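Local coordinates for nucleoplasmin-like protein (Drosophila melanogaster, PDB 1NLQ) that binds core histones and acts in the ATP-facilitated assembly of regularly spaced nucleosomal arrays, this chain being its pentamer-forming N-terminal core, at residues R28-V33 and H102-D107; V33-L39 and P96-H102; N49-T55 and V86-K92. All blocks are in the same frame, centred on the assembly; numbering follows the deposited sequence.

Contact 1: R28-V33 and H102-D107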
loop_
_atom_site.group_PDB
_atom_site.type_symbol
_atom_site.label_atom_id
_atom_site.label_comp_id
_atom_site.label_asym_id
_atom_site.label_seq_id
_atom_site.Cartn_x
_atom_site.Cartn_y
_atom_site.Cartn_z
ATOM N N ARG A 28 2.548 -25.059 14.889
ATOM C CA ARG A 28 2.167 -25.716 13.650
ATOM C C ARG A 28 2.233 -24.772 12.456
ATOM O O ARG A 28 1.593 -24.993 11.432
ATOM C CB ARG A 28 0.775 -26.354 13.775
ATOM C CG ARG A 28 -0.370 -25.410 14.078
ATOM C CD ARG A 28 -1.713 -26.129 13.870
ATOM N NE ARG A 28 -1.893 -27.270 14.771
ATOM C CZ ARG A 28 -2.288 -27.167 16.036
ATOM N NH1 ARG A 28 -2.558 -25.976 16.559
ATOM N NH2 ARG A 28 -2.397 -28.252 16.788
ATOM N N GLY A 29 3.022 -23.714 12.596
ATOM C CA GLY A 29 3.181 -22.772 11.502
ATOM C C GLY A 29 2.168 -21.650 11.470
ATOM O O GLY A 29 2.073 -20.925 10.475
ATOM N N GLN A 30 1.408 -21.487 12.544
ATOM C CA GLN A 30 0.420 -20.422 12.562
ATOM C C GLN A 30 1.077 -19.058 12.407
ATOM O O GLN A 30 2.128 -18.789 12.988
ATOM C CB GLN A 30 -0.418 -20.455 13.845
ATOM C CG GLN A 30 0.347 -20.316 15.143
ATOM C CD GLN A 30 0.664 -21.665 15.765
ATOM O OE1 GLN A 30 1.394 -22.464 15.185
ATOM N NE2 GLN A 30 0.102 -21.927 16.949
ATOM N N LYS A 31 0.454 -18.203 11.605
ATOM C CA LYS A 31 0.972 -16.865 11.361
ATOM C C LYS A 31 -0.154 -15.852 11.290
ATOM O O LYS A 31 -1.203 -16.118 10.713
ATOM C CB LYS A 31 1.753 -16.824 10.042
ATOM C CG LYS A 31 2.284 -15.439 9.670
ATOM C CD LYS A 31 2.842 -15.382 8.248
ATOM C CE LYS A 31 3.973 -16.379 8.042
ATOM N NZ LYS A 31 4.650 -16.205 6.721
ATOM N N LEU A 32 0.077 -14.690 11.883
ATOM C CA LEU A 32 -0.900 -13.612 11.857
ATOM C C LEU A 32 -0.343 -12.528 10.950
ATOM O O LEU A 32 0.753 -12.016 11.181
ATOM C CB LEU A 32 -1.108 -13.039 13.256
ATOM C CG LEU A 32 -2.080 -11.858 13.331
ATOM C CD1 LEU A 32 -3.477 -12.297 12.901
ATOM C CD2 LEU A 32 -2.108 -11.328 14.746
ATOM N N VAL A 33 -1.083 -12.186 9.903
ATOM C CA VAL A 33 -0.638 -11.157 8.982
ATOM C C VAL A 33 -1.525 -9.945 9.195
ATOM O O VAL A 33 -2.740 -10.047 9.090
ATOM C CB VAL A 33 -0.774 -11.606 7.513
ATOM C CG1 VAL A 33 -0.229 -10.519 6.587
ATOM C CG2 VAL A 33 -0.032 -12.921 7.296
ATOM N N HIS A 102 -4.992 -11.489 8.131
ATOM C CA HIS A 102 -5.178 -12.901 7.815
ATOM C C HIS A 102 -4.743 -13.724 9.005
ATOM O O HIS A 102 -3.638 -13.536 9.510
ATOM C CB HIS A 102 -4.314 -13.310 6.622
ATOM C CG HIS A 102 -4.668 -12.619 5.344
ATOM N ND1 HIS A 102 -4.935 -13.310 4.180
ATOM C CD2 HIS A 102 -4.801 -11.306 5.041
ATOM C CE1 HIS A 102 -5.219 -12.450 3.218
ATOM N NE2 HIS A 102 -5.146 -11.228 3.713
ATOM N N ASN A 103 -5.602 -14.636 9.445
ATOM C CA ASN A 103 -5.286 -15.504 10.571
ATOM C C ASN A 103 -4.943 -16.852 9.953
ATOM O O ASN A 103 -5.827 -17.643 9.659
ATOM C CB ASN A 103 -6.498 -15.656 11.486
ATOM C CG ASN A 103 -6.123 -16.142 12.864
ATOM O OD1 ASN A 103 -5.089 -16.789 13.047
ATOM N ND2 ASN A 103 -6.964 -15.832 13.851
ATOM N N ILE A 104 -3.660 -17.107 9.753
ATOM C CA ILE A 104 -3.216 -18.351 9.130
ATOM C C ILE A 104 -3.056 -19.463 10.169
ATOM O O ILE A 104 -2.248 -19.363 11.086
ATOM C CB ILE A 104 -1.911 -18.099 8.376
ATOM C CG1 ILE A 104 -2.146 -16.998 7.335
ATOM C CG2 ILE A 104 -1.452 -19.361 7.689
ATOM C CD1 ILE A 104 -0.874 -16.366 6.806
ATOM N N LYS A 105 -3.827 -20.535 10.002
ATOM C CA LYS A 105 -3.832 -21.639 10.959
ATOM C C LYS A 105 -2.601 -22.538 11.028
ATOM O O LYS A 105 -2.244 -23.016 12.100
ATOM C CB LYS A 105 -5.075 -22.501 10.725
ATOM C CG LYS A 105 -6.388 -21.711 10.576
ATOM C CD LYS A 105 -6.632 -20.739 11.734
ATOM C CE LYS A 105 -8.092 -20.296 11.764
ATOM N NZ LYS A 105 -8.371 -19.210 12.735
ATOM N N ASP A 106 -1.961 -22.780 9.891
ATOM C CA ASP A 106 -0.772 -23.628 9.867
ATOM C C ASP A 106 0.009 -23.449 8.573
ATOM O O ASP A 106 -0.328 -22.598 7.752
ATOM C CB ASP A 106 -1.164 -25.100 10.054
ATOM C CG ASP A 106 -2.218 -25.551 9.070
ATOM O OD1 ASP A 106 -2.047 -25.312 7.854
ATOM O OD2 ASP A 106 -3.215 -26.153 9.516
ATOM N N ASP A 107 1.059 -24.250 8.398
ATOM C CA ASP A 107 1.901 -24.157 7.205
ATOM C C ASP A 107 1.774 -25.385 6.314
ATOM O O ASP A 107 0.764 -26.113 6.446
ATOM C CB ASP A 107 3.367 -23.954 7.603
ATOM C CG ASP A 107 3.947 -25.145 8.350
ATOM O OD1 ASP A 107 5.125 -25.075 8.744
ATOM O OD2 ASP A 107 3.230 -26.148 8.555
HETATM O O HOH W 1 -2.769 -23.438 14.817
#
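Lys31 and Ile104 hold each other through two backbone hydrogen bonds, Ile104 N to Lys31 O at 2.8 Å and Lys31 N to Ile104 O at 3.0 Å, and Val33 with His102 forms the next such pair. The Val33 N to His102 O bond, 2.9 Å long, is almost straight, with 178° at the hydrogen. Between these two hydrogen-bonded pairs Leu32 and Asn103 form a non-hydrogen-bonded one. Past the regular pairing, the Gln30 CA also approaches Ile104 O, a CA-H...O contact, and Asp107 N donates to Arg28 O at 3.2 Å with a more bent geometry.

The apolar part lies on the side of the sheet that carries Lys31, Val33, His102 and Ile104. With CG1 anti to its carbonyl carbon, Ile104 sends CD1 to Val33 CG2, 3.6 Å away, while the same methyl lies beside the aliphatic chain of Lys31. That lysine ends in salt bridges to Glu80 and to Glu4 of a neighbouring subunit.

These strands, 31-39 and 97-104, are central neighbours in one four-stranded antiparallel sheet of the nucleoplasmin beta sandwich, their short segments here running at 170°. On the other side of the sheet Asn103 OD1 accepts from Trp20 NE1, and Leu32 also packs on Trp20.

Gly29 has phi 88°, and a beta carbon there would run into the Asp107 carboxylate carbon and its own preceding carbonyl. Arg28 N donates to Gln30 OE1 in the carbonyl plane, at 2.9 Å, which links the two residues on either side of Gly29. The Arg28 CG and CD lie against Lys105 O, and a water in the guanidinium plane joins NH1 to that carbonyl, donating to Lys105 O at 2.8 Å.

Contact 2: V33-L39 and P96-H102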
loop_
_atom_site.group_PDB
_atom_site.type_symbol
_atom_site.label_atom_id
_atom_site.label_comp_id
_atom_site.label_asym_id
_atom_site.label_seq_id
_atom_site.Cartn_x
_atom_site.Cartn_y
_atom_site.Cartn_z
ATOM N N VAL A 33 -1.083 -12.186 9.903
ATOM C CA VAL A 33 -0.638 -11.157 8.982
ATOM C C VAL A 33 -1.525 -9.945 9.195
ATOM O O VAL A 33 -2.740 -10.047 9.090
ATOM C CB VAL A 33 -0.774 -11.606 7.513
ATOM C CG1 VAL A 33 -0.229 -10.519 6.587
ATOM C CG2 VAL A 33 -0.032 -12.921 7.296
ATOM N N ILE A 34 -0.923 -8.810 9.517
ATOM C CA ILE A 34 -1.711 -7.603 9.730
ATOM C C ILE A 34 -1.643 -6.752 8.477
ATOM O O ILE A 34 -0.587 -6.227 8.129
ATOM C CB ILE A 34 -1.195 -6.805 10.937
ATOM C CG1 ILE A 34 -1.346 -7.638 12.213
ATOM C CG2 ILE A 34 -1.967 -5.508 11.066
ATOM C CD1 ILE A 34 -2.749 -8.193 12.443
ATOM N N LYS A 35 -2.784 -6.626 7.802
ATOM C CA LYS A 35 -2.868 -5.886 6.552
ATOM C C LYS A 35 -3.222 -4.420 6.668
ATOM O O LYS A 35 -2.684 -3.596 5.939
ATOM C CB LYS A 35 -3.885 -6.552 5.624
ATOM C CG LYS A 35 -3.489 -7.931 5.128
ATOM C CD LYS A 35 -2.283 -7.835 4.219
ATOM C CE LYS A 35 -2.014 -9.138 3.480
ATOM N NZ LYS A 35 -0.921 -8.969 2.478
ATOM N N GLN A 36 -4.138 -4.102 7.570
ATOM C CA GLN A 36 -4.596 -2.731 7.722
ATOM C C GLN A 36 -4.989 -2.381 9.153
ATOM O O GLN A 36 -5.524 -3.208 9.888
ATOM C CB GLN A 36 -5.790 -2.509 6.768
ATOM C CG GLN A 36 -6.527 -1.187 6.916
ATOM C CD GLN A 36 -7.728 -1.071 5.975
ATOM O OE1 GLN A 36 -7.640 -0.458 4.915
ATOM N NE2 GLN A 36 -8.850 -1.670 6.364
ATOM N N ILE A 37 -4.675 -1.149 9.548
ATOM C CA ILE A 37 -5.033 -0.631 10.864
ATOM C C ILE A 37 -5.716 0.673 10.500
ATOM O O ILE A 37 -5.100 1.584 9.950
ATOM C CB ILE A 37 -3.799 -0.407 11.761
ATOM C CG1 ILE A 37 -3.109 -1.755 12.002
ATOM C CG2 ILE A 37 -4.234 0.175 13.102
ATOM C CD1 ILE A 37 -1.895 -1.704 12.920
ATOM N N LEU A 38 -7.004 0.731 10.809
ATOM C CA LEU A 38 -7.860 1.842 10.438
ATOM C C LEU A 38 -8.466 2.604 11.605
ATOM O O LEU A 38 -8.925 1.998 12.573
ATOM C CB LEU A 38 -8.965 1.265 9.550
ATOM C CG LEU A 38 -10.117 2.097 8.996
ATOM C CD1 LEU A 38 -9.614 3.132 7.997
ATOM C CD2 LEU A 38 -11.092 1.139 8.324
ATOM N N LEU A 39 -8.469 3.932 11.496
ATOM C CA LEU A 39 -9.019 4.796 12.533
ATOM C C LEU A 39 -10.520 5.005 12.306
ATOM O O LEU A 39 -10.947 5.359 11.214
ATOM C CB LEU A 39 -8.299 6.145 12.516
ATOM C CG LEU A 39 -8.710 7.147 13.606
ATOM C CD1 LEU A 39 -8.294 6.623 14.972
ATOM C CD2 LEU A 39 -8.048 8.491 13.333
ATOM N N PRO A 96 -12.239 4.636 18.172
ATOM C CA PRO A 96 -11.835 3.248 17.945
ATOM C C PRO A 96 -10.823 3.057 16.820
ATOM O O PRO A 96 -10.695 3.891 15.924
ATOM C CB PRO A 96 -13.161 2.543 17.659
ATOM C CG PRO A 96 -13.981 3.613 17.021
ATOM C CD PRO A 96 -13.652 4.851 17.801
ATOM N N VAL A 97 -10.086 1.956 16.910
ATOM C CA VAL A 97 -9.106 1.592 15.902
ATOM C C VAL A 97 -9.382 0.135 15.533
ATOM O O VAL A 97 -9.581 -0.712 16.408
ATOM C CB VAL A 97 -7.661 1.727 16.431
ATOM C CG1 VAL A 97 -6.672 1.223 15.384
ATOM C CG2 VAL A 97 -7.376 3.179 16.762
ATOM N N TYR A 98 -9.416 -0.153 14.238
ATOM C CA TYR A 98 -9.681 -1.505 13.781
ATOM C C TYR A 98 -8.413 -2.135 13.205
ATOM O O TYR A 98 -7.665 -1.490 12.474
ATOM C CB TYR A 98 -10.783 -1.489 12.714
ATOM C CG TYR A 98 -11.938 -0.571 13.039
ATOM C CD1 TYR A 98 -12.147 0.603 12.310
ATOM C CD2 TYR A 98 -12.824 -0.870 14.078
ATOM C CE1 TYR A 98 -13.209 1.453 12.606
ATOM C CE2 TYR A 98 -13.889 -0.016 14.377
ATOM C CZ TYR A 98 -14.069 1.136 13.640
ATOM O OH TYR A 98 -15.112 1.985 13.951
ATOM N N ILE A 99 -8.173 -3.395 13.548
ATOM C CA ILE A 99 -7.003 -4.111 13.044
ATOM C C ILE A 99 -7.509 -5.240 12.152
ATOM O O ILE A 99 -8.298 -6.081 12.597
ATOM C CB ILE A 99 -6.163 -4.692 14.206
ATOM C CG1 ILE A 99 -5.664 -3.553 15.099
ATOM C CG2 ILE A 99 -4.979 -5.467 13.660
ATOM C CD1 ILE A 99 -4.941 -4.016 16.356
ATOM N N HIS A 100 -7.072 -5.247 10.894
ATOM C CA HIS A 100 -7.499 -6.260 9.931
ATOM C C HIS A 100 -6.347 -7.092 9.382
ATOM O O HIS A 100 -5.245 -6.589 9.172
ATOM C CB HIS A 100 -8.205 -5.604 8.744
ATOM C CG HIS A 100 -9.303 -4.664 9.129
ATOM N ND1 HIS A 100 -9.294 -3.333 8.776
ATOM C CD2 HIS A 100 -10.455 -4.864 9.815
ATOM C CE1 HIS A 100 -10.390 -2.751 9.228
ATOM N NE2 HIS A 100 -11.111 -3.658 9.862
ATOM N N GLY A 101 -6.617 -8.365 9.119
ATOM C CA GLY A 101 -5.568 -9.212 8.586
ATOM C C GLY A 101 -5.997 -10.628 8.265
ATOM O O GLY A 101 -7.188 -10.923 8.116
ATOM N N HIS A 102 -4.992 -11.489 8.131
ATOM C CA HIS A 102 -5.178 -12.901 7.815
ATOM C C HIS A 102 -4.743 -13.724 9.005
ATOM O O HIS A 102 -3.638 -13.536 9.510
ATOM C CB HIS A 102 -4.314 -13.310 6.622
ATOM C CG HIS A 102 -4.668 -12.619 5.344
ATOM N ND1 HIS A 102 -4.935 -13.310 4.180
ATOM C CD2 HIS A 102 -4.801 -11.306 5.041
ATOM C CE1 HIS A 102 -5.219 -12.450 3.218
ATOM N NE2 HIS A 102 -5.146 -11.228 3.713
#
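A classic beta bulge interrupts the antiparallel pairing of 33-39 with 96-102, in one sheet of the nucleoplasmin beta sandwich: Lys35 and Gln36 both face His100. Two donors therefore grip His100 O, Lys35 N at 2.8 Å in the carbonyl plane and Gln36 N at 3.2 Å, tilted 34° from it. Gly101 sits opposite Ile34 just before the bulge, where a beta carbon would collide with Val33 O.

Toward the sandwich interior, Ile34 CD1 meets Ile99 CG2 at 3.7 Å, and Ile37 CG2 presses on Val97 CG1 at 3.5 Å, tighter than usual carbon contact. Phe88 and Leu90 of the facing sheet pack against this side.

The other side of the sheet meets a neighbouring subunit, whose Ile64 O accepts from Gln36 NE2 and whose Asp78 shares Lys35 NZ with Asp78 of the same chain. Lys35 lays CG at the edge of the His102 ring, 3.6 Å from CD2. Extended beyond CG (chi2 -178°), Gln36 runs alongside His100, and its NE2 donates to His100 ND1 at 3.0 Å, with ND1 in the amide plane but NE2 30° out of the ring plane.

Contact 3: N49-T55 and V86-K92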
loop_
_atom_site.group_PDB
_atom_site.type_symbol
_atom_site.label_atom_id
_atom_site.label_comp_id
_atom_site.label_asym_id
_atom_site.label_seq_id
_atom_site.Cartn_x
_atom_site.Cartn_y
_atom_site.Cartn_z
ATOM N N ASN A 49 -3.612 8.525 17.701
ATOM C CA ASN A 49 -4.017 7.203 18.147
ATOM C C ASN A 49 -2.857 6.305 17.774
ATOM O O ASN A 49 -2.503 6.196 16.604
ATOM C CB ASN A 49 -5.299 6.765 17.441
ATOM C CG ASN A 49 -6.545 7.227 18.172
ATOM O OD1 ASN A 49 -7.179 6.451 18.886
ATOM N ND2 ASN A 49 -6.888 8.496 18.010
ATOM N N VAL A 50 -2.262 5.673 18.778
ATOM C CA VAL A 50 -1.104 4.822 18.563
ATOM C C VAL A 50 -1.333 3.401 19.044
ATOM O O VAL A 50 -1.744 3.183 20.183
ATOM C CB VAL A 50 0.134 5.406 19.294
ATOM C CG1 VAL A 50 1.360 4.537 19.052
ATOM C CG2 VAL A 50 0.375 6.826 18.813
ATOM N N VAL A 51 -1.070 2.444 18.161
ATOM C CA VAL A 51 -1.216 1.031 18.479
ATOM C C VAL A 51 0.184 0.457 18.614
ATOM O O VAL A 51 1.028 0.651 17.747
ATOM C CB VAL A 51 -1.961 0.264 17.367
ATOM C CG1 VAL A 51 -2.031 -1.219 17.705
ATOM C CG2 VAL A 51 -3.358 0.830 17.189
ATOM N N GLU A 52 0.432 -0.231 19.715
ATOM C CA GLU A 52 1.734 -0.825 19.955
ATOM C C GLU A 52 1.596 -2.332 19.897
ATOM O O GLU A 52 0.631 -2.889 20.419
ATOM C CB GLU A 52 2.238 -0.420 21.334
ATOM C CG GLU A 52 3.551 -1.067 21.715
ATOM C CD GLU A 52 3.775 -1.043 23.204
ATOM O OE1 GLU A 52 4.015 0.046 23.765
ATOM O OE2 GLU A 52 3.696 -2.128 23.812
ATOM N N VAL A 53 2.546 -2.998 19.253
ATOM C CA VAL A 53 2.497 -4.446 19.169
ATOM C C VAL A 53 3.522 -5.009 20.148
ATOM O O VAL A 53 4.597 -4.442 20.331
ATOM C CB VAL A 53 2.790 -4.957 17.722
ATOM C CG1 VAL A 53 4.230 -4.691 17.336
ATOM C CG2 VAL A 53 2.503 -6.447 17.633
ATOM N N ASN A 54 3.160 -6.112 20.798
ATOM C CA ASN A 54 4.040 -6.752 21.764
ATOM C C ASN A 54 4.183 -8.238 21.497
ATOM O O ASN A 54 3.197 -8.947 21.337
ATOM C CB ASN A 54 3.502 -6.585 23.187
ATOM C CG ASN A 54 3.435 -5.143 23.620
ATOM O OD1 ASN A 54 2.458 -4.435 23.343
ATOM N ND2 ASN A 54 4.485 -4.686 24.293
ATOM N N THR A 55 5.419 -8.707 21.446
ATOM C CA THR A 55 5.677 -10.123 21.252
ATOM C C THR A 55 6.871 -10.477 22.120
ATOM O O THR A 55 7.983 -10.031 21.868
ATOM C CB THR A 55 5.993 -10.469 19.784
ATOM O OG1 THR A 55 4.781 -10.495 19.018
ATOM C CG2 THR A 55 6.650 -11.829 19.698
ATOM N N VAL A 86 0.913 -12.544 20.289
ATOM C CA VAL A 86 0.996 -11.129 19.957
ATOM C C VAL A 86 -0.086 -10.293 20.620
ATOM O O VAL A 86 -1.264 -10.615 20.540
ATOM C CB VAL A 86 0.897 -10.921 18.437
ATOM C CG1 VAL A 86 0.974 -9.443 18.109
ATOM C CG2 VAL A 86 2.007 -11.674 17.740
ATOM N N THR A 87 0.314 -9.209 21.275
ATOM C CA THR A 87 -0.670 -8.350 21.915
ATOM C C THR A 87 -0.628 -6.944 21.325
ATOM O O THR A 87 0.436 -6.338 21.244
ATOM C CB THR A 87 -0.422 -8.238 23.422
ATOM O OG1 THR A 87 -0.467 -9.542 24.021
ATOM C CG2 THR A 87 -1.496 -7.372 24.052
ATOM N N PHE A 88 -1.787 -6.437 20.907
ATOM C CA PHE A 88 -1.891 -5.093 20.335
ATOM C C PHE A 88 -2.516 -4.206 21.393
ATOM O O PHE A 88 -3.526 -4.576 21.993
ATOM C CB PHE A 88 -2.797 -5.077 19.100
ATOM C CG PHE A 88 -2.339 -5.977 17.997
ATOM C CD1 PHE A 88 -2.968 -7.194 17.780
ATOM C CD2 PHE A 88 -1.281 -5.609 17.168
ATOM C CE1 PHE A 88 -2.561 -8.036 16.763
ATOM C CE2 PHE A 88 -0.860 -6.442 16.142
ATOM C CZ PHE A 88 -1.501 -7.662 15.935
ATOM N N LYS A 89 -1.926 -3.044 21.636
ATOM C CA LYS A 89 -2.480 -2.156 22.645
ATOM C C LYS A 89 -2.577 -0.719 22.177
ATOM O O LYS A 89 -1.662 -0.208 21.544
ATOM C CB LYS A 89 -1.648 -2.199 23.924
ATOM C CG LYS A 89 -2.284 -1.379 25.026
ATOM C CD LYS A 89 -1.612 -1.555 26.366
ATOM C CE LYS A 89 -2.300 -0.660 27.387
ATOM N NZ LYS A 89 -1.669 -0.706 28.726
ATOM N N LEU A 90 -3.696 -0.074 22.496
ATOM C CA LEU A 90 -3.903 1.322 22.136
ATOM C C LEU A 90 -3.255 2.123 23.261
ATOM O O LEU A 90 -3.874 2.369 24.294
ATOM C CB LEU A 90 -5.398 1.621 22.047
ATOM C CG LEU A 90 -5.801 3.002 21.520
ATOM C CD1 LEU A 90 -5.309 3.187 20.086
ATOM C CD2 LEU A 90 -7.322 3.122 21.570
ATOM N N ILE A 91 -2.000 2.516 23.059
ATOM C CA ILE A 91 -1.254 3.250 24.081
ATOM C C ILE A 91 -1.437 4.770 24.065
ATOM O O ILE A 91 -0.908 5.474 24.936
ATOM C CB ILE A 91 0.259 2.924 24.006
ATOM C CG1 ILE A 91 0.829 3.364 22.655
ATOM C CG2 ILE A 91 0.482 1.430 24.205
ATOM C CD1 ILE A 91 2.340 3.255 22.564
ATOM N N LYS A 92 -2.174 5.276 23.076
ATOM C CA LYS A 92 -2.451 6.712 22.969
ATOM C C LYS A 92 -3.713 6.891 22.129
ATOM O O LYS A 92 -3.870 6.241 21.090
ATOM C CB LYS A 92 -1.283 7.447 22.308
ATOM C CG LYS A 92 -1.286 8.955 22.501
ATOM C CD LYS A 92 0.010 9.573 21.972
ATOM C CE LYS A 92 0.264 10.958 22.576
ATOM N NZ LYS A 92 1.663 11.421 22.327
#
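Val53 turns CG2 anti to its backbone N, with CG1 at chi1 68°, and Phe88 sets its ring anti to the carbonyl carbon (chi1 -59°); the two side chains then lie together, pointing the same way, with Val53 CG2 3.7 Å from Phe88 CE2. The strands belong to the second four-stranded antiparallel sheet of the nucleoplasmin beta sandwich. Val86 CG1 completes the cluster: it lies over one face of the Phe88 ring, toward the rim, and meets Val53 CG2 at 3.4 Å, a tight carbon contact. Nearer the other end, Val51 CG1 approaches Phe88 CB and its CG2 faces Leu90 CD1. Ile99 and Val97 of the opposing sheet pack on this side, so these residues form part of the sandwich interior.

Backbone bonds join Glu52 with Lys89 and Asn54 with Thr87 in both directions. A classic beta bulge follows at Ile91 and Lys92, which both face Val50. Ile91 N donates to Val50 O at 3.0 Å, whereas Lys92 O receives Val50 N at 2.9 Å from a position tilted out of its carbonyl plane. Ile91 brings CG1 to 3.8 Å from Val50 CG1, and this valine also packs on Ala41 of a neighbouring subunit.

Ile91 and Glu52 cross at about a right angle, with the isoleucine CD1 3.8 Å from Glu52 OE1. The glutamate's other oxygen, OE2, is met nearly along its C-O axis by the amide of Asn54. An alanine in place of Glu52 would keep the beta carbon beside Ile91 but is likely to deprive the Asn54 amide of its carboxylate acceptor, leaving it with its weak bond to Gln61. Asn54 ND2 donates to Glu52 OE2 at 2.7 Å, with 130° at the hydrogen.

How the contacts relate
Contacts 1 and 2 are successive lengths of one strand pair, 31-39 with 97-104; they share Val33 and His102, and their centres are 16 Å apart. Contact 3 belongs to the opposing sheet, its centre about 12 Å from that of contact 2 and 20 Å from that of contact 1. Phe88 bridges all three: its CE1 is 3.9 Å from Leu32 CD2, and its CZ is 3.7 Å from Ile34 CG1. At the other end Leu39 CD1 packs on Asn49 CG at 3.7 Å. Both residues have side chains about 6 Å from that of Lys68, inferred to take part in pentamer-pentamer association. A magnesium ion lies about 4 Å from the Lys89 side chain.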